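Local coordinates for AP endonuclease, family protein 2 (Mycobacterium smegmatis, PDB 5TNV) that binds magnesium in a xylose isomerase-like TIM barrel and may act as an endonuclease, at residues 189-194 with 247-252; 220-225 with 239-244; 174-179 with 211-216. All coordinates share one frame; numbering follows the deposited sequence.

Contact 1: residues 189-194 with 247-252; sequences QLSLEM and YSNFWH
Asn249 reaches across to strand 189-193 and engages three polar groups with one side-chain amide. Its ND2 donates to Gln189 OE1 at 2.9 Å and to the backbone oxygen Leu190 O, 3.0 Å from ND2. Both bonds are nearly straight (167° at the hydrogen), and both acceptors lie close to the Asn249 amide plane, so the two N-H bonds are used in the directions in which they point. Leu190 also pairs with Gly219 in the sheet, consistent with ND2 arriving above the carbonyl plane. The other end of the amide accepts: Ser191 OG donates to Asn249 OD1 over 2.8 Å. Asparagine suits the place because its short side chain carries donor and acceptor together; with CG held between the backbone N and the carbonyl carbon (chi1 66°), it faces the strand. Ser191 is small enough to sit close to Phe250, its OG 3.4 Å from Phe250 CB and in plane at the ring's edge, while the phenyl group packs on Ile137 and Asn139 of neighbouring strand 137-141.

Two residues farther along, Glu193 and His252 meet at the metal. Glu193 OE2 and His252 ND1 are 3.2 Å apart, yet not bonded to each other: both are ligands of the magnesium ion, and Asp223 OD2 is the third protein ligand. The carboxylate and imidazole planes stand 69° apart. A second shell holds each group by its remaining polar atom, Asn139 ND2 on Glu193 OE1 and Ser104 OG on His252 NE2. The chemistry divides in two: an uncharged network of amides, a hydroxyl and a backbone carbonyl fastens the loop before strand 251-261 to strand 189-193, and beyond it two buried ligands, each held through both polar atoms, present an oxygen and a nitrogen to one cation.

Contact 2: residues 220-225 with 239-244; sequences LNPDLG and EMYAKV
In this xylose isomerase-like TIM barrel, the turn that follows strand 218-221 carries the magnesium ligand Asp223, and the contact packs the back of that turn against helix 237-244. Pro222 and Asp223 are each the centre of an inverse gamma turn. The tight bends send Asp223 away from the helix, where its OD2 binds the magnesium ion and its OD1 forms a salt bridge with Lys254, while Pro222 and Leu224 on either side of it point toward the helix.

The interface is largely apolar, as suits a fully buried place. Pro222 CB lies 3.6 Å from Val244 CG2, and Leu220 CD1 meets Val244 CB at 4.0 Å; the compact, branched valine thus serves both the end of the strand and the start of the turn. Leu224 contributes the most buried surface, touching Met240, Tyr241 and Val244: CG stands anti to its carbonyl carbon (chi1 -58°), and Leu224 CD1 comes within 3.6 Å of Met240 CB. Tyr241 supplies a flat surface for the same leucine, and its hydroxyl is hydrogen-bonded with Tyr281 OH and accepts from Trp251 NE1, so its polar end is satisfied inside the core. Leu224 CD1 sits almost exactly above the middle of the Tyr241 ring, a CH-pi contact with the methyl carbon 3.5 Å from the centroid and only 6° off the ring normal.

Contact 3: residues 174-179 with 211-216; sequences ERVREL and KDVDHD
This is a helix-to-helix-end contact on the outer layer of the barrel, in which helix 169-185 meets the C-terminal end of helix 203-213 and the loop leaving it. Arg177 carries its polar half. With CG anti to the carbonyl carbon (chi1 -68°) and the chain extended to NE, it slides past Val213 and brings its guanidinium to the helix end. Arg177 NE donates to Val213 O at 3.0 Å, a fairly straight bond (160° at the hydrogen) with the acceptor near the guanidinium plane. Arg177 NH2 bonds Asp212 O, which lies 2.7 Å away and more tilted from that plane; this bond is bent, 136° at the hydrogen. Carbonyls in the last turn lack the amide partners that would follow, since Asp214 leaves helical geometry with positive phi. Arginine suits such a place: it has parallel donors to hold two successive carbonyls, and its positive charge would probably favour the negative end of the helix dipole.

Nearer the start of the arginine side chain the contact is apolar. Val176 CG1 packs on Val213 CG1 at 3.8 Å, their short branched side chains crossing at about a right angle and suiting the close approach of the helices; Arg177 CG extends this surface, 4.2 Å from Val213 CG1. His215 then turns back toward helix 169-185, its CD2 4.4 Å from Arg177 CB; its polar atoms are engaged by Asp181 OD1 at NE2 and the amide of Ala217 at ND1.

Asp212 directs its carboxylate to a salt bridge with Arg169 at the start of helix 169-185, a second arginine link between the helices. Inward, Val176 rests on Leu190 and Leu192 of strand 189-193, while Leu179 and Glu178 pack against helix 116-133.

In the fold
From the N terminus, helix 169-185 leads into strand 189-193, then helix 203-213 and strand 218-221. Contact 3 closes the first loop, joining the two helices around the intervening strand. Contact 1 opens on that strand before contact 3 has closed, so the two cross, and it closes only at 247-252, the loop into strand 251-261 and its first residues. Contact 2 falls entirely within this longer span, linking strand 218-221 and its turn to helix 237-244. Contacts 1 and 2 touch: strands 189-193 and 218-221 are sheet neighbours, and Asn221 OD1 accepts from His252 N. Together they assemble the three magnesium ligands, whereas contact 3 belongs to the helical layer outside.

Contact 1: residues 189-194 with 247-252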
# COMPACT_ATOMS: atom_id res chain seq x y z
N GLN A 189 26.81 -14.81 -17.20
CA GLN A 189 26.20 -14.08 -18.30
C GLN A 189 26.14 -12.59 -17.99
O GLN A 189 26.16 -12.17 -16.81
CB GLN A 189 24.80 -14.60 -18.63
CG GLN A 189 24.79 -16.03 -19.09
CD GLN A 189 23.41 -16.48 -19.56
OE1 GLN A 189 22.56 -15.71 -19.91
NE2 GLN A 189 23.23 -17.78 -19.61
N LEU A 190 26.03 -11.81 -19.07
CA LEU A 190 25.73 -10.38 -19.04
C LEU A 190 24.22 -10.18 -19.19
O LEU A 190 23.61 -10.88 -20.03
CB LEU A 190 26.46 -9.69 -20.17
CG LEU A 190 26.42 -8.15 -20.16
CD1 LEU A 190 27.34 -7.63 -19.08
CD2 LEU A 190 26.78 -7.63 -21.53
N SER A 191 23.66 -9.25 -18.46
CA SER A 191 22.26 -8.87 -18.63
C SER A 191 22.19 -7.38 -18.97
O SER A 191 23.00 -6.59 -18.50
CB SER A 191 21.43 -9.18 -17.40
OG SER A 191 20.05 -9.16 -17.71
N LEU A 192 21.19 -7.04 -19.79
CA LEU A 192 20.93 -5.70 -20.27
C LEU A 192 19.64 -5.16 -19.70
O LEU A 192 18.55 -5.67 -19.97
CB LEU A 192 20.83 -5.67 -21.80
CG LEU A 192 21.96 -6.37 -22.57
CD1 LEU A 192 21.67 -6.29 -24.06
CD2 LEU A 192 23.32 -5.75 -22.22
N GLU A 193 19.77 -4.12 -18.86
CA GLU A 193 18.63 -3.59 -18.10
C GLU A 193 17.78 -2.65 -18.94
O GLU A 193 18.21 -1.55 -19.33
CB GLU A 193 19.17 -2.88 -16.84
CG GLU A 193 18.09 -2.34 -15.95
CD GLU A 193 18.66 -1.71 -14.68
OE1 GLU A 193 19.85 -1.91 -14.38
OE2 GLU A 193 17.87 -1.03 -13.95
N MET A 194 16.53 -3.05 -19.15
CA MET A 194 15.58 -2.18 -19.83
C MET A 194 15.33 -0.94 -19.01
O MET A 194 15.11 -1.02 -17.80
CB MET A 194 14.28 -2.93 -20.11
CG MET A 194 14.45 -4.06 -21.10
SD MET A 194 12.96 -4.97 -21.50
CE MET A 194 11.93 -3.65 -22.19
N TYR A 247 13.64 -13.85 -23.57
CA TYR A 247 15.00 -13.42 -23.80
C TYR A 247 15.72 -13.03 -22.51
O TYR A 247 16.84 -12.50 -22.57
CB TYR A 247 15.03 -12.22 -24.76
CG TYR A 247 14.36 -12.50 -26.07
CD1 TYR A 247 15.08 -13.09 -27.08
CD2 TYR A 247 13.03 -12.18 -26.30
CE1 TYR A 247 14.50 -13.36 -28.30
CE2 TYR A 247 12.42 -12.47 -27.50
CZ TYR A 247 13.17 -13.05 -28.49
OH TYR A 247 12.56 -13.33 -29.74
N SER A 248 15.08 -13.22 -21.35
CA SER A 248 15.54 -12.70 -20.07
C SER A 248 16.39 -13.69 -19.28
O SER A 248 16.01 -14.85 -19.10
CB SER A 248 14.32 -12.24 -19.27
OG SER A 248 13.67 -11.16 -19.88
N ASN A 249 17.47 -13.17 -18.72
CA ASN A 249 18.41 -14.01 -17.92
C ASN A 249 18.61 -13.47 -16.50
O ASN A 249 19.41 -14.04 -15.76
CB ASN A 249 19.73 -14.22 -18.64
CG ASN A 249 20.51 -12.92 -18.80
OD1 ASN A 249 20.00 -11.82 -18.61
ND2 ASN A 249 21.75 -13.04 -19.25
N PHE A 250 17.92 -12.42 -16.12
CA PHE A 250 18.10 -11.72 -14.84
C PHE A 250 16.88 -10.82 -14.68
O PHE A 250 16.27 -10.47 -15.68
CB PHE A 250 19.38 -10.89 -14.90
CG PHE A 250 19.70 -10.09 -13.65
CD1 PHE A 250 19.72 -10.68 -12.40
CD2 PHE A 250 20.03 -8.73 -13.75
CE1 PHE A 250 20.05 -9.97 -11.27
CE2 PHE A 250 20.36 -8.02 -12.61
CZ PHE A 250 20.41 -8.63 -11.38
N TRP A 251 16.55 -10.41 -13.46
CA TRP A 251 15.30 -9.67 -13.29
C TRP A 251 15.37 -8.73 -12.07
O TRP A 251 15.24 -9.17 -10.95
CB TRP A 251 14.16 -10.67 -13.16
CG TRP A 251 12.77 -10.12 -13.42
CD1 TRP A 251 12.34 -8.83 -13.63
CD2 TRP A 251 11.60 -10.95 -13.50
NE1 TRP A 251 10.98 -8.83 -13.82
CE2 TRP A 251 10.50 -10.10 -13.76
CE3 TRP A 251 11.42 -12.31 -13.38
CZ2 TRP A 251 9.22 -10.63 -13.89
CZ3 TRP A 251 10.14 -12.85 -13.51
CH2 TRP A 251 9.05 -12.00 -13.76
N HIS A 252 15.52 -7.44 -12.36
CA HIS A 252 15.21 -6.37 -11.41
C HIS A 252 13.67 -6.29 -11.35
O HIS A 252 13.04 -6.03 -12.38
CB HIS A 252 15.75 -5.02 -11.86
CG HIS A 252 17.19 -4.78 -11.71
ND1 HIS A 252 17.71 -3.52 -11.92
CD2 HIS A 252 18.21 -5.64 -11.40
CE1 HIS A 252 19.01 -3.65 -11.71
NE2 HIS A 252 19.36 -4.87 -11.39

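Contact 2: residues 220-225 with 239-244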
# COMPACT_ATOMS: atom_id res chain seq x y z
N LEU A 220 18.31 -10.20 -21.63
CA LEU A 220 17.62 -9.02 -21.10
C LEU A 220 17.39 -9.14 -19.60
O LEU A 220 17.20 -10.22 -19.05
CB LEU A 220 16.27 -8.80 -21.81
CG LEU A 220 16.33 -8.50 -23.29
CD1 LEU A 220 14.89 -8.39 -23.82
CD2 LEU A 220 17.11 -7.21 -23.53
N ASN A 221 17.27 -7.96 -18.99
CA ASN A 221 16.78 -7.78 -17.62
C ASN A 221 15.51 -6.93 -17.77
O ASN A 221 15.60 -5.71 -17.98
CB ASN A 221 17.83 -7.10 -16.76
CG ASN A 221 17.27 -6.57 -15.47
OD1 ASN A 221 16.13 -6.85 -15.08
ND2 ASN A 221 18.09 -5.78 -14.76
N PRO A 222 14.33 -7.54 -17.70
CA PRO A 222 13.08 -6.88 -17.99
C PRO A 222 12.58 -6.10 -16.76
O PRO A 222 11.59 -6.48 -16.12
CB PRO A 222 12.15 -8.03 -18.39
CG PRO A 222 12.60 -9.15 -17.51
CD PRO A 222 14.11 -8.99 -17.44
N ASP A 223 13.27 -4.99 -16.45
CA ASP A 223 12.94 -4.15 -15.29
C ASP A 223 11.77 -3.25 -15.68
O ASP A 223 11.92 -2.03 -15.81
CB ASP A 223 14.15 -3.38 -14.85
CG ASP A 223 13.99 -2.64 -13.54
OD1 ASP A 223 12.89 -2.68 -12.92
OD2 ASP A 223 14.98 -1.99 -13.12
N LEU A 224 10.61 -3.87 -15.91
CA LEU A 224 9.51 -3.13 -16.53
C LEU A 224 8.84 -2.19 -15.54
O LEU A 224 8.08 -1.30 -16.00
CB LEU A 224 8.51 -4.06 -17.22
CG LEU A 224 9.11 -4.94 -18.31
CD1 LEU A 224 8.01 -5.63 -19.10
CD2 LEU A 224 10.04 -4.18 -19.23
N GLY A 225 9.11 -2.27 -14.26
CA GLY A 225 8.70 -1.20 -13.37
C GLY A 225 9.24 0.17 -13.85
O GLY A 225 8.57 1.18 -13.65
N GLU A 239 1.34 -7.92 -21.55
CA GLU A 239 1.75 -7.93 -22.93
C GLU A 239 3.26 -7.68 -23.02
O GLU A 239 4.01 -8.36 -23.74
CB GLU A 239 1.00 -6.91 -23.76
CG GLU A 239 1.43 -6.71 -25.19
CD GLU A 239 0.81 -5.54 -25.87
OE1 GLU A 239 -0.46 -5.35 -25.64
OE2 GLU A 239 1.60 -4.87 -26.62
N MET A 240 3.73 -6.68 -22.26
CA MET A 240 5.16 -6.34 -22.36
C MET A 240 6.02 -7.48 -21.85
O MET A 240 7.03 -7.84 -22.46
CB MET A 240 5.46 -5.08 -21.55
CG MET A 240 4.73 -3.80 -22.04
SD MET A 240 5.49 -2.29 -21.44
CE MET A 240 5.02 -2.26 -19.72
N TYR A 241 5.68 -8.06 -20.69
CA TYR A 241 6.46 -9.15 -20.13
C TYR A 241 6.43 -10.37 -21.02
O TYR A 241 7.45 -11.03 -21.18
CB TYR A 241 5.99 -9.47 -18.72
CG TYR A 241 6.69 -8.69 -17.62
CD1 TYR A 241 8.07 -8.85 -17.42
CD2 TYR A 241 6.01 -7.83 -16.77
CE1 TYR A 241 8.75 -8.17 -16.45
CE2 TYR A 241 6.69 -7.14 -15.77
CZ TYR A 241 8.06 -7.33 -15.61
OH TYR A 241 8.81 -6.67 -14.63
N ALA A 242 5.29 -10.69 -21.65
CA ALA A 242 5.27 -11.82 -22.55
C ALA A 242 6.27 -11.68 -23.70
O ALA A 242 6.85 -12.66 -24.17
CB ALA A 242 3.83 -12.02 -23.11
N LYS A 243 6.49 -10.47 -24.16
CA LYS A 243 7.42 -10.26 -25.25
C LYS A 243 8.86 -10.49 -24.81
O LYS A 243 9.64 -11.00 -25.60
CB LYS A 243 7.26 -8.84 -25.80
CG LYS A 243 6.12 -8.58 -26.70
CD LYS A 243 6.18 -7.14 -27.21
CE LYS A 243 5.00 -7.06 -28.14
NZ LYS A 243 5.03 -5.73 -28.76
N VAL A 244 9.22 -9.96 -23.65
CA VAL A 244 10.64 -9.92 -23.28
C VAL A 244 11.10 -11.08 -22.41
O VAL A 244 12.30 -11.41 -22.41
CB VAL A 244 11.05 -8.57 -22.65
CG1 VAL A 244 10.91 -7.45 -23.68
CG2 VAL A 244 10.25 -8.27 -21.39

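Contact 3: residues 174-179 with 211-216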
# COMPACT_ATOMS: atom_id res chain seq x y z
N GLU A 174 28.66 -3.59 -30.13
CA GLU A 174 30.04 -4.11 -30.15
C GLU A 174 30.53 -4.32 -28.74
O GLU A 174 31.13 -5.36 -28.44
CB GLU A 174 30.96 -3.12 -30.89
CG GLU A 174 32.44 -3.39 -31.00
CD GLU A 174 33.18 -2.22 -31.66
OE1 GLU A 174 32.69 -1.61 -32.64
OE2 GLU A 174 34.28 -1.85 -31.20
N ARG A 175 30.31 -3.32 -27.88
CA ARG A 175 30.81 -3.42 -26.50
C ARG A 175 30.05 -4.44 -25.67
O ARG A 175 30.62 -5.15 -24.84
CB ARG A 175 30.85 -2.05 -25.86
CG ARG A 175 31.96 -1.19 -26.49
CD ARG A 175 32.02 0.20 -25.88
NE ARG A 175 33.15 0.92 -26.44
CZ ARG A 175 33.46 2.19 -26.23
NH1 ARG A 175 32.75 2.95 -25.42
NH2 ARG A 175 34.50 2.79 -26.82
N VAL A 176 28.75 -4.58 -25.89
CA VAL A 176 27.96 -5.65 -25.27
C VAL A 176 28.52 -7.00 -25.65
O VAL A 176 28.67 -7.87 -24.79
CB VAL A 176 26.45 -5.51 -25.64
CG1 VAL A 176 25.73 -6.78 -25.31
CG2 VAL A 176 25.87 -4.32 -24.86
N ARG A 177 28.79 -7.21 -26.95
CA ARG A 177 29.35 -8.49 -27.36
C ARG A 177 30.68 -8.79 -26.73
O ARG A 177 30.99 -9.91 -26.34
CB ARG A 177 29.47 -8.57 -28.88
CG ARG A 177 28.14 -8.63 -29.63
CD ARG A 177 28.38 -8.39 -31.13
NE ARG A 177 27.23 -8.55 -31.93
CZ ARG A 177 27.14 -8.23 -33.20
NH1 ARG A 177 28.15 -7.67 -33.83
NH2 ARG A 177 25.97 -8.48 -33.79
N GLU A 178 31.52 -7.77 -26.64
CA GLU A 178 32.83 -7.92 -26.00
C GLU A 178 32.68 -8.37 -24.56
O GLU A 178 33.37 -9.27 -24.05
CB GLU A 178 33.58 -6.58 -26.08
CG GLU A 178 34.93 -6.51 -25.49
CD GLU A 178 35.52 -5.09 -25.53
OE1 GLU A 178 35.24 -4.33 -26.52
OE2 GLU A 178 36.20 -4.93 -24.49
N LEU A 179 31.75 -7.73 -23.82
CA LEU A 179 31.47 -8.17 -22.46
C LEU A 179 30.89 -9.56 -22.41
O LEU A 179 31.27 -10.37 -21.54
CB LEU A 179 30.55 -7.14 -21.75
CG LEU A 179 31.19 -5.77 -21.48
CD1 LEU A 179 30.10 -4.80 -20.99
CD2 LEU A 179 32.32 -5.87 -20.48
N LYS A 211 18.33 -9.47 -30.22
CA LYS A 211 18.50 -10.25 -31.45
C LYS A 211 19.70 -9.77 -32.25
O LYS A 211 20.50 -10.56 -32.76
CB LYS A 211 17.20 -10.14 -32.31
CG LYS A 211 16.06 -11.01 -31.71
CD LYS A 211 14.86 -11.14 -32.63
CE LYS A 211 13.77 -11.96 -31.97
NZ LYS A 211 13.79 -13.44 -32.24
N ASP A 212 19.89 -8.46 -32.35
CA ASP A 212 21.04 -7.92 -33.05
C ASP A 212 22.35 -8.27 -32.35
O ASP A 212 23.34 -8.55 -33.03
CB ASP A 212 20.93 -6.39 -33.21
CG ASP A 212 19.93 -5.98 -34.25
OD1 ASP A 212 19.57 -6.76 -35.16
OD2 ASP A 212 19.53 -4.79 -34.23
N VAL A 213 22.38 -8.25 -31.03
CA VAL A 213 23.58 -8.63 -30.29
C VAL A 213 23.95 -10.08 -30.62
O VAL A 213 25.12 -10.37 -30.79
CB VAL A 213 23.33 -8.45 -28.79
CG1 VAL A 213 24.36 -9.17 -27.94
CG2 VAL A 213 23.27 -6.97 -28.43
N ASP A 214 22.99 -11.00 -30.68
CA ASP A 214 23.19 -12.38 -31.15
C ASP A 214 24.29 -13.07 -30.37
O ASP A 214 25.29 -13.57 -30.93
CB ASP A 214 23.51 -12.40 -32.65
CG ASP A 214 23.41 -13.79 -33.22
OD1 ASP A 214 22.69 -14.63 -32.64
OD2 ASP A 214 24.06 -14.07 -34.25
N HIS A 215 24.17 -13.09 -29.07
CA HIS A 215 25.22 -13.64 -28.20
C HIS A 215 24.58 -14.51 -27.13
O HIS A 215 23.73 -14.03 -26.35
CB HIS A 215 26.03 -12.47 -27.59
CG HIS A 215 27.33 -12.96 -27.02
ND1 HIS A 215 27.42 -13.83 -25.94
CD2 HIS A 215 28.60 -12.68 -27.43
CE1 HIS A 215 28.73 -14.01 -25.76
NE2 HIS A 215 29.45 -13.35 -26.63
N ASP A 216 25.02 -15.76 -27.03
CA ASP A 216 24.41 -16.71 -26.11
C ASP A 216 24.80 -16.52 -24.65
O ASP A 216 24.28 -17.27 -23.80
CB ASP A 216 24.67 -18.15 -26.53
CG ASP A 216 26.08 -18.62 -26.46
OD1 ASP A 216 26.98 -17.91 -26.00
OD2 ASP A 216 26.28 -19.77 -26.92